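Side-chain contacts in phosphoethanolamine N-methyltransferase 1 (Haemonchus contortus, PDB 4KRG), which catalyses the N-methylation of phosphoethanolamine with S-adenosylmethionine as methyl donor, probably the first methylation step toward phosphocholine in this nematode: residues E141-A146 with R197-R202; N285-E290 with K401-E406; H315-A318 with N324-N327. All blocks are in the same frame, centred on the assembly; numbering follows the deposited sequence.

Contact 1: residues E141-A146 with R197-R202; sequences EFLLNA and RAIRYR
The Tyr-201 ring meets the helix at Leu-144, whose backbone O lies obliquely to it, 4.0 Å from Tyr-201 CE1. Tyr-201 CD1 lies 4.1 Å from Leu-144 CD2. The Arg-200 side chain leaves its backbone away from the helix, and its guanidinium bonds back to its own segment. Arg-200 NH1 donates to Arg-197 O (2.7 Å, N-H...O angle 173°) and to Ile-199 O (2.7 Å). Both oxygens lie in the guanidinium plane. The first bond is nearly straight. In the second, NH1 sits above the carbonyl plane of Ile-199. Together they clamp the turn where helix 189-198 ends. A salt bridge from Arg-200 NE to Asp-244 adds a third grip.

Ile-199 supplies the rest of the contact. Its two branches part to reach neighbouring leucines. CD1 touches Leu-143 CB at 3.7 Å, with the two side chains crossing at about a right angle. CG2 meets Leu-144 CD2 at 4.0 Å. With chi1 at -74°, CG2 is trans to the backbone N and CG1 lies beside it. Leu-144 CD2 touches both Ile-199 and Tyr-201. Leu-252 of helix 249-271 also covers Ile-199. The arrangement belongs to a Rossmann-like class I methyltransferase fold: helix 136-149, which connects parallel strands 122-126 and 154-161, packs on a helix-to-strand turn leading into edge strand 200-202.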
loop_
_atom_site.group_PDB
_atom_site.type_symbol
_atom_site.label_atom_id
_atom_site.label_comp_id
_atom_site.label_asym_id
_atom_site.label_seq_id
_atom_site.Cartn_x
_atom_site.Cartn_y
_atom_site.Cartn_z
ATOM N N GLU A 141 -5.572 -4.870 18.720
ATOM C CA GLU A 141 -6.808 -4.698 19.471
ATOM C C GLU A 141 -7.725 -3.681 18.800
ATOM O O GLU A 141 -8.937 -3.864 18.766
ATOM C CB GLU A 141 -6.502 -4.315 20.923
ATOM C CG GLU A 141 -5.826 -5.441 21.701
ATOM C CD GLU A 141 -5.514 -5.072 23.140
ATOM O OE1 GLU A 141 -5.288 -5.994 23.956
ATOM O OE2 GLU A 141 -5.479 -3.864 23.457
ATOM N N PHE A 142 -7.147 -2.618 18.252
ATOM C CA PHE A 142 -7.933 -1.647 17.504
ATOM C C PHE A 142 -8.594 -2.291 16.296
ATOM O O PHE A 142 -9.761 -2.033 16.010
ATOM C CB PHE A 142 -7.082 -0.457 17.048
ATOM C CG PHE A 142 -7.799 0.453 16.086
ATOM C CD1 PHE A 142 -8.711 1.392 16.549
ATOM C CD2 PHE A 142 -7.585 0.353 14.722
ATOM C CE1 PHE A 142 -9.385 2.227 15.667
ATOM C CE2 PHE A 142 -8.253 1.182 13.839
ATOM C CZ PHE A 142 -9.153 2.122 14.312
ATOM N N LEU A 143 -7.846 -3.130 15.585
ATOM C CA LEU A 143 -8.349 -3.723 14.346
ATOM C C LEU A 143 -9.412 -4.787 14.583
ATOM O O LEU A 143 -10.313 -4.959 13.766
ATOM C CB LEU A 143 -7.204 -4.286 13.507
ATOM C CG LEU A 143 -6.273 -3.224 12.919
ATOM C CD1 LEU A 143 -5.033 -3.870 12.327
ATOM C CD2 LEU A 143 -6.993 -2.383 11.875
ATOM N N LEU A 144 -9.308 -5.502 15.697
ATOM C CA LEU A 144 -10.353 -6.445 16.080
ATOM C C LEU A 144 -11.623 -5.710 16.521
ATOM O O LEU A 144 -12.730 -6.208 16.343
ATOM C CB LEU A 144 -9.861 -7.400 17.173
ATOM C CG LEU A 144 -8.809 -8.433 16.734
ATOM C CD1 LEU A 144 -8.205 -9.151 17.926
ATOM C CD2 LEU A 144 -9.412 -9.442 15.775
ATOM N N ASN A 145 -11.458 -4.518 17.085
ATOM C CA ASN A 145 -12.599 -3.680 17.447
ATOM C C ASN A 145 -13.306 -3.119 16.217
ATOM O O ASN A 145 -14.532 -3.135 16.135
ATOM C CB ASN A 145 -12.155 -2.541 18.362
ATOM C CG ASN A 145 -12.400 -2.842 19.823
ATOM O OD1 ASN A 145 -13.405 -3.456 20.181
ATOM N ND2 ASN A 145 -11.477 -2.418 20.677
ATOM N N ALA A 146 -12.525 -2.624 15.262
ATOM C CA ALA A 146 -13.074 -2.141 14.004
ATOM C C ALA A 146 -13.858 -3.259 13.347
ATOM O O ALA A 146 -14.925 -3.049 12.785
ATOM C CB ALA A 146 -11.962 -1.670 13.092
ATOM N N ARG A 197 -4.348 -8.941 6.447
ATOM C CA ARG A 197 -4.694 -10.179 5.754
ATOM C C ARG A 197 -4.776 -11.363 6.711
ATOM O O ARG A 197 -5.494 -12.325 6.454
ATOM C CB ARG A 197 -3.685 -10.478 4.635
ATOM C CG ARG A 197 -3.664 -9.449 3.507
ATOM C CD ARG A 197 -2.703 -9.860 2.406
ATOM N NE ARG A 197 -3.202 -11.007 1.652
ATOM C CZ ARG A 197 -2.461 -11.768 0.852
ATOM N NH1 ARG A 197 -1.166 -11.526 0.707
ATOM N NH2 ARG A 197 -3.012 -12.784 0.204
ATOM N N ALA A 198 -4.047 -11.288 7.818
ATOM C CA ALA A 198 -3.986 -12.397 8.770
ATOM C C ALA A 198 -5.247 -12.521 9.617
ATOM O O ALA A 198 -5.673 -13.630 9.938
ATOM C CB ALA A 198 -2.768 -12.262 9.673
ATOM N N ILE A 199 -5.825 -11.383 9.991
ATOM C CA ILE A 199 -6.930 -11.348 10.948
ATOM C C ILE A 199 -8.101 -12.259 10.568
ATOM O O ILE A 199 -8.575 -12.254 9.429
ATOM C CB ILE A 199 -7.432 -9.896 11.177
ATOM C CG1 ILE A 199 -6.438 -9.125 12.043
ATOM C CG2 ILE A 199 -8.802 -9.880 11.849
ATOM C CD1 ILE A 199 -6.724 -7.638 12.134
ATOM N N ARG A 200 -8.537 -13.057 11.539
ATOM C CA ARG A 200 -9.752 -13.849 11.433
ATOM C C ARG A 200 -10.542 -13.603 12.704
ATOM O O ARG A 200 -10.082 -13.936 13.793
ATOM C CB ARG A 200 -9.419 -15.335 11.318
ATOM C CG ARG A 200 -8.635 -15.714 10.080
ATOM C CD ARG A 200 -9.427 -15.428 8.830
ATOM N NE ARG A 200 -8.702 -15.824 7.630
ATOM C CZ ARG A 200 -7.786 -15.075 7.030
ATOM N NH1 ARG A 200 -7.474 -13.881 7.514
ATOM N NH2 ARG A 200 -7.183 -15.527 5.943
ATOM N N TYR A 201 -11.727 -13.022 12.566
ATOM C CA TYR A 201 -12.548 -12.660 13.718
ATOM C C TYR A 201 -13.884 -13.393 13.723
ATOM O O TYR A 201 -14.617 -13.359 12.732
ATOM C CB TYR A 201 -12.796 -11.151 13.710
ATOM C CG TYR A 201 -13.782 -10.653 14.747
ATOM C CD1 TYR A 201 -13.369 -10.362 16.036
ATOM C CD2 TYR A 201 -15.127 -10.453 14.429
ATOM C CE1 TYR A 201 -14.266 -9.899 16.983
ATOM C CE2 TYR A 201 -16.028 -9.989 15.373
ATOM C CZ TYR A 201 -15.593 -9.716 16.645
ATOM O OH TYR A 201 -16.481 -9.255 17.585
ATOM N N ARG A 202 -14.199 -14.047 14.840
ATOM C CA ARG A 202 -15.516 -14.645 15.018
ATOM C C ARG A 202 -16.406 -13.694 15.801
ATOM O O ARG A 202 -16.078 -13.313 16.927
ATOM C CB ARG A 202 -15.430 -15.981 15.757
ATOM C CG ARG A 202 -16.757 -16.730 15.799
ATOM C CD ARG A 202 -16.654 -18.101 16.476
ATOM N NE ARG A 202 -16.041 -19.120 15.624
ATOM C CZ ARG A 202 -16.706 -19.886 14.760
ATOM N NH1 ARG A 202 -18.017 -19.754 14.624
ATOM N NH2 ARG A 202 -16.061 -20.787 14.030
#

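Contact 2: residues N285-E290 with K401-E406; sequences NAIDDE and KVVLLE. With BOG (octyl beta-D-glucopyranoside), chain F.
The C-terminal half of the enzyme has the strand order of a Rossmann-like class I methyltransferase, and here the loop at Ala-286 and Ile-287 covers Val-403 of its strand 400-408. Val-403 sends both methyls to the loop. CG1 meets Ala-286 CB at 3.7 Å. CG2 reaches Ile-287 CG1 at 3.9 Å. With chi1 at 180°, Val-403 CG1 is trans to the backbone N and CG2 lies beside it; both methyls face the loop, and CG2 also lies 3.7 Å from Ala-286 O. The Ile-287 side chain approaches Val-403 at a slant, through its CG1 methylene.

Farther along, a lysine methylene meets a backbone oxygen. Lys-401 lays its CE 3.2 Å from the backbone O of Glu-290. Its chain bends at the last torsion. NZ stays 5.0 Å from Glu-290 OE1, so the opposite charges probably attract without forming a salt bridge.

Asp-288 and Asp-289 make the polar contacts of the loop. Asp-288 OD1 accepts a weak bond from Glu-290 N and another bond from Val-291 N. A bound octyl glucoside detergent donates from its sugar O6 to Asp-289 OD1 (2.7 Å), and O6 accepts a weak bond from Asp-289 N.

Strand 400-408 runs between parallel strand 372-378 and antiparallel strand 458-465. Leu-461 of the latter touches both Ala-286 and Val-403, while Lys-463 NZ is hydrogen-bonded to Ala-286 O. On the other flank Val-376 packs on Ile-287. The loop therefore lies across three adjacent strands before the chain enters strand 297-302.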
loop_
_atom_site.group_PDB
_atom_site.type_symbol
_atom_site.label_atom_id
_atom_site.label_comp_id
_atom_site.label_asym_id
_atom_site.label_seq_id
_atom_site.Cartn_x
_atom_site.Cartn_y
_atom_site.Cartn_z
ATOM N N ASN A 285 16.128 -6.045 -25.656
ATOM C CA ASN A 285 15.923 -6.428 -27.049
ATOM C C ASN A 285 14.459 -6.597 -27.455
ATOM O O ASN A 285 14.179 -7.129 -28.529
ATOM C CB ASN A 285 16.714 -7.691 -27.397
ATOM C CG ASN A 285 17.251 -7.666 -28.819
ATOM O OD1 ASN A 285 17.855 -6.680 -29.250
ATOM N ND2 ASN A 285 17.019 -8.743 -29.559
ATOM N N ALA A 286 13.533 -6.136 -26.611
ATOM C CA ALA A 286 12.102 -6.233 -26.915
ATOM C C ALA A 286 11.338 -4.946 -26.634
ATOM O O ALA A 286 10.240 -4.739 -27.149
ATOM C CB ALA A 286 11.468 -7.385 -26.167
ATOM N N ILE A 287 11.909 -4.086 -25.802
ATOM C CA ILE A 287 11.276 -2.808 -25.519
ATOM C C ILE A 287 12.005 -1.686 -26.253
ATOM O O ILE A 287 13.218 -1.519 -26.113
ATOM C CB ILE A 287 11.235 -2.499 -24.010
ATOM C CG1 ILE A 287 10.528 -3.620 -23.246
ATOM C CG2 ILE A 287 10.542 -1.168 -23.765
ATOM C CD1 ILE A 287 10.688 -3.511 -21.737
ATOM N N ASP A 288 11.255 -0.936 -27.054
ATOM C CA ASP A 288 11.782 0.211 -27.778
ATOM C C ASP A 288 10.798 1.355 -27.615
ATOM O O ASP A 288 9.809 1.205 -26.905
ATOM C CB ASP A 288 11.984 -0.136 -29.254
ATOM C CG ASP A 288 10.785 -0.846 -29.863
ATOM O OD1 ASP A 288 9.641 -0.456 -29.565
ATOM O OD2 ASP A 288 10.984 -1.801 -30.642
ATOM N N ASP A 289 11.043 2.483 -28.275
ATOM C CA ASP A 289 10.145 3.633 -28.137
ATOM C C ASP A 289 8.852 3.514 -28.956
ATOM O O ASP A 289 8.033 4.428 -28.965
ATOM C CB ASP A 289 10.866 4.956 -28.435
ATOM C CG ASP A 289 11.342 5.052 -29.868
ATOM O OD1 ASP A 289 11.744 4.012 -30.438
ATOM O OD2 ASP A 289 11.320 6.174 -30.421
ATOM N N GLU A 290 8.670 2.387 -29.635
ATOM C CA GLU A 290 7.372 2.054 -30.210
ATOM C C GLU A 290 6.510 1.335 -29.168
ATOM O O GLU A 290 5.292 1.479 -29.162
ATOM C CB GLU A 290 7.528 1.201 -31.471
ATOM C CG GLU A 290 7.938 1.985 -32.712
ATOM C CD GLU A 290 6.821 2.865 -33.246
ATOM O OE1 GLU A 290 5.677 2.372 -33.365
ATOM O OE2 GLU A 290 7.085 4.051 -33.547
ATOM N N LYS A 401 0.900 -1.937 -26.692
ATOM C CA LYS A 401 1.816 -3.049 -26.922
ATOM C C LYS A 401 2.233 -3.653 -25.595
ATOM O O LYS A 401 2.310 -2.956 -24.585
ATOM C CB LYS A 401 3.053 -2.578 -27.678
ATOM C CG LYS A 401 2.763 -2.033 -29.067
ATOM C CD LYS A 401 4.019 -1.471 -29.713
ATOM C CE LYS A 401 3.670 -0.623 -30.919
ATOM N NZ LYS A 401 2.789 -1.372 -31.841
ATOM N N VAL A 402 2.499 -4.952 -25.592
ATOM C CA VAL A 402 2.935 -5.623 -24.378
ATOM C C VAL A 402 4.236 -6.371 -24.640
ATOM O O VAL A 402 4.546 -6.723 -25.780
ATOM C CB VAL A 402 1.868 -6.600 -23.841
ATOM C CG1 VAL A 402 0.522 -5.903 -23.714
ATOM C CG2 VAL A 402 1.746 -7.812 -24.755
ATOM N N VAL A 403 5.006 -6.577 -23.578
ATOM C CA VAL A 403 6.225 -7.370 -23.628
ATOM C C VAL A 403 6.229 -8.254 -22.388
ATOM O O VAL A 403 6.142 -7.756 -21.264
ATOM C CB VAL A 403 7.498 -6.486 -23.653
ATOM C CG1 VAL A 403 8.751 -7.346 -23.705
ATOM C CG2 VAL A 403 7.477 -5.539 -24.835
ATOM N N LEU A 404 6.300 -9.563 -22.590
ATOM C CA LEU A 404 6.265 -10.499 -21.471
ATOM C C LEU A 404 7.541 -11.323 -21.419
ATOM O O LEU A 404 7.983 -11.835 -22.439
ATOM C CB LEU A 404 5.076 -11.447 -21.603
ATOM C CG LEU A 404 3.727 -10.798 -21.887
ATOM C CD1 LEU A 404 2.675 -11.865 -22.113
ATOM C CD2 LEU A 404 3.326 -9.882 -20.748
ATOM N N LEU A 405 8.132 -11.443 -20.235
ATOM C CA LEU A 405 9.203 -12.412 -20.014
ATOM C C LEU A 405 8.590 -13.539 -19.202
ATOM O O LEU A 405 7.977 -13.301 -18.160
ATOM C CB LEU A 405 10.383 -11.782 -19.268
ATOM C CG LEU A 405 11.608 -12.663 -18.980
ATOM C CD1 LEU A 405 12.197 -13.249 -20.264
ATOM C CD2 LEU A 405 12.663 -11.871 -18.228
ATOM N N GLU A 406 8.716 -14.766 -19.690
ATOM C CA GLU A 406 8.011 -15.879 -19.072
ATOM C C GLU A 406 8.912 -17.057 -18.746
ATOM O O GLU A 406 9.614 -17.552 -19.620
ATOM C CB GLU A 406 6.886 -16.355 -19.991
ATOM C CG GLU A 406 5.743 -15.386 -20.125
ATOM C CD GLU A 406 4.991 -15.205 -18.824
ATOM O OE1 GLU A 406 4.956 -16.152 -18.001
ATOM O OE2 GLU A 406 4.434 -14.104 -18.626
HETATM C C1 BOG F . 16.695 3.822 -25.094
HETATM O O1 BOG F . 17.638 2.916 -24.624
HETATM C C2 BOG F . 17.283 5.221 -25.070
HETATM O O2 BOG F . 17.521 5.591 -23.717
HETATM C C3 BOG F . 16.394 6.227 -25.717
HETATM O O3 BOG F . 17.103 7.499 -25.779
HETATM C C4 BOG F . 15.983 5.818 -27.093
HETATM O O4 BOG F . 14.992 6.735 -27.608
HETATM C C5 BOG F . 15.385 4.419 -27.115
HETATM O O5 BOG F . 16.265 3.421 -26.468
HETATM C C6 BOG F . 15.168 4.027 -28.510
HETATM O O6 BOG F . 13.810 3.740 -28.690
HETATM C "C1'" BOG F . 17.091 1.933 -23.740
HETATM C "C2'" BOG F . 18.226 1.075 -23.104
HETATM C "C3'" BOG F . 17.670 -0.144 -22.371
HETATM C "C4'" BOG F . 16.614 0.012 -21.464
HETATM C "C5'" BOG F . 15.554 -1.111 -21.250
HETATM C "C6'" BOG F . 15.326 -1.421 -19.763
HETATM C "C7'" BOG F . 14.198 -2.453 -19.504
HETATM C "C8'" BOG F . 13.539 -2.252 -18.180
#

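Contact 3: residues H315-A318 with N324-N327; sequences HLLA and NVWN
Apolar contacts between Leu-317, Ala-318 and Val-325 carry this junction. A single methyl, Val-325 CG2, does the touching on the strand side. Leu-317 CD2 comes to 3.9 Å from it, and the two side chains cross at about a right angle. Ala-318 CB stands 4.1 Å from the same methyl. Leu-317 swings its CG opposite the backbone N (chi1 -168°), and CD2 is the branch that reaches the strand. In Val-325 it is CG1 that lies opposite the backbone N (chi1 176°), leaving CG2 beside that nitrogen to meet the helix. All three residues are buried, and their side chains set out toward the opposite segment. Val-300 of strand 297-302 touches both Leu-317 and Val-325, and Val-350 of strand 350-354 packs on Ala-318.

The helix backbone adds one close approach. Ala-318 N lies 4.1 Å from Val-325 CG2, too far for more than packing. The CA atoms of Ala-318 and Asn-324 are 5.7 Å apart: the helix at Ala-318 lies near the first residue of the strand.

Backbone hydrogen bonds fix the strand from both sides. Asn-324 and Trp-326 bond to Ala-298 of strand 297-302, and Val-325 bonds to Arg-349 and to Arg-351 of strand 350-354.

Two octyl glucosides lie beside the contact: one touches Leu-316 and Leu-317, the other Asn-324 and Val-325.

Strand 297-302, helix 314-321 and strand 324-329 form a beta-alpha-beta unit. Its helix and second strand meet here through buried aliphatic groups, so between these two segments the fit probably rests on shape and exclusion of water rather than on hydrogen bonds.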
loop_
_atom_site.group_PDB
_atom_site.type_symbol
_atom_site.label_atom_id
_atom_site.label_comp_id
_atom_site.label_asym_id
_atom_site.label_seq_id
_atom_site.Cartn_x
_atom_site.Cartn_y
_atom_site.Cartn_z
ATOM N N HIS A 315 12.713 1.625 -12.614
ATOM C CA HIS A 315 13.477 2.857 -12.588
ATOM C C HIS A 315 14.269 3.028 -13.872
ATOM O O HIS A 315 14.302 4.113 -14.438
ATOM C CB HIS A 315 14.363 2.939 -11.348
ATOM C CG HIS A 315 13.633 3.437 -10.139
ATOM N ND1 HIS A 315 13.007 2.598 -9.246
ATOM C CD2 HIS A 315 13.401 4.698 -9.701
ATOM C CE1 HIS A 315 12.430 3.314 -8.301
ATOM N NE2 HIS A 315 12.654 4.593 -8.550
ATOM N N LEU A 316 14.880 1.950 -14.347
ATOM C CA LEU A 316 15.607 2.005 -15.609
ATOM C C LEU A 316 14.645 2.231 -16.775
ATOM O O LEU A 316 14.960 2.946 -17.728
ATOM C CB LEU A 316 16.414 0.725 -15.818
ATOM C CG LEU A 316 17.216 0.687 -17.115
ATOM C CD1 LEU A 316 18.293 1.759 -17.076
ATOM C CD2 LEU A 316 17.822 -0.681 -17.316
ATOM N N LEU A 317 13.466 1.625 -16.690
ATOM C CA LEU A 317 12.440 1.832 -17.695
ATOM C C LEU A 317 12.109 3.315 -17.806
ATOM O O LEU A 317 12.231 3.899 -18.872
ATOM C CB LEU A 317 11.190 1.035 -17.347
ATOM C CG LEU A 317 10.153 0.942 -18.460
ATOM C CD1 LEU A 317 10.743 0.235 -19.653
ATOM C CD2 LEU A 317 8.921 0.199 -17.970
ATOM N N ALA A 318 11.715 3.923 -16.692
ATOM C CA ALA A 318 11.396 5.345 -16.670
ATOM C C ALA A 318 12.556 6.220 -17.142
ATOM O O ALA A 318 12.351 7.235 -17.808
ATOM C CB ALA A 318 10.966 5.762 -15.287
ATOM N N ASN A 324 6.489 7.439 -17.430
ATOM C CA ASN A 324 6.040 7.194 -16.070
ATOM C C ASN A 324 5.692 5.718 -15.924
ATOM O O ASN A 324 5.323 5.069 -16.899
ATOM C CB ASN A 324 4.824 8.062 -15.750
ATOM C CG ASN A 324 5.040 9.526 -16.095
ATOM O OD1 ASN A 324 6.095 10.094 -15.818
ATOM N ND2 ASN A 324 4.035 10.141 -16.714
ATOM N N VAL A 325 5.817 5.176 -14.720
ATOM C CA VAL A 325 5.606 3.746 -14.533
ATOM C C VAL A 325 4.772 3.469 -13.287
ATOM O O VAL A 325 5.010 4.062 -12.233
ATOM C CB VAL A 325 6.953 2.974 -14.421
ATOM C CG1 VAL A 325 6.707 1.498 -14.126
ATOM C CG2 VAL A 325 7.789 3.127 -15.678
ATOM N N TRP A 326 3.777 2.595 -13.433
ATOM C CA TRP A 326 3.090 1.995 -12.298
ATOM C C TRP A 326 3.430 0.507 -12.258
ATOM O O TRP A 326 3.109 -0.235 -13.183
ATOM C CB TRP A 326 1.577 2.177 -12.402
ATOM C CG TRP A 326 0.855 1.553 -11.250
ATOM C CD1 TRP A 326 0.410 0.269 -11.158
ATOM C CD2 TRP A 326 0.507 2.198 -10.021
ATOM N NE1 TRP A 326 -0.201 0.070 -9.940
ATOM C CE2 TRP A 326 -0.156 1.233 -9.224
ATOM C CE3 TRP A 326 0.679 3.485 -9.515
ATOM C CZ2 TRP A 326 -0.646 1.532 -7.949
ATOM C CZ3 TRP A 326 0.193 3.779 -8.254
ATOM C CH2 TRP A 326 -0.461 2.804 -7.482
ATOM N N ASN A 327 4.078 0.079 -11.182
ATOM C CA ASN A 327 4.558 -1.286 -11.056
ATOM C C ASN A 327 3.806 -1.965 -9.923
ATOM O O ASN A 327 3.892 -1.547 -8.765
ATOM C CB ASN A 327 6.065 -1.264 -10.779
ATOM C CG ASN A 327 6.698 -2.657 -10.695
ATOM O OD1 ASN A 327 6.027 -3.678 -10.518
ATOM N ND2 ASN A 327 8.013 -2.685 -10.795
#

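How the contacts relate
From the N terminus, contact 1 closes first. It ties helix 136-149 to the turn at 197-202, across a 50-residue loop in the N-terminal methyltransferase half. The chain then passes into the C-terminal half, where contact 2 opens at 285-290, in the loop before strand 297-302. Contact 3 opens and closes within that span, tying helix 314-321 to strand 324-329 across only five residues. Contact 2 closes last, on strand 400-408. Contacts 2 and 3 are therefore nested, and neither crosses contact 1. They also touch: Ile-287 CD1 lies 4.3 Å from Leu-317 CD1. Contact 1 lies on the opposite side of the chain's centre, its centre about 43 Å from that of contact 2.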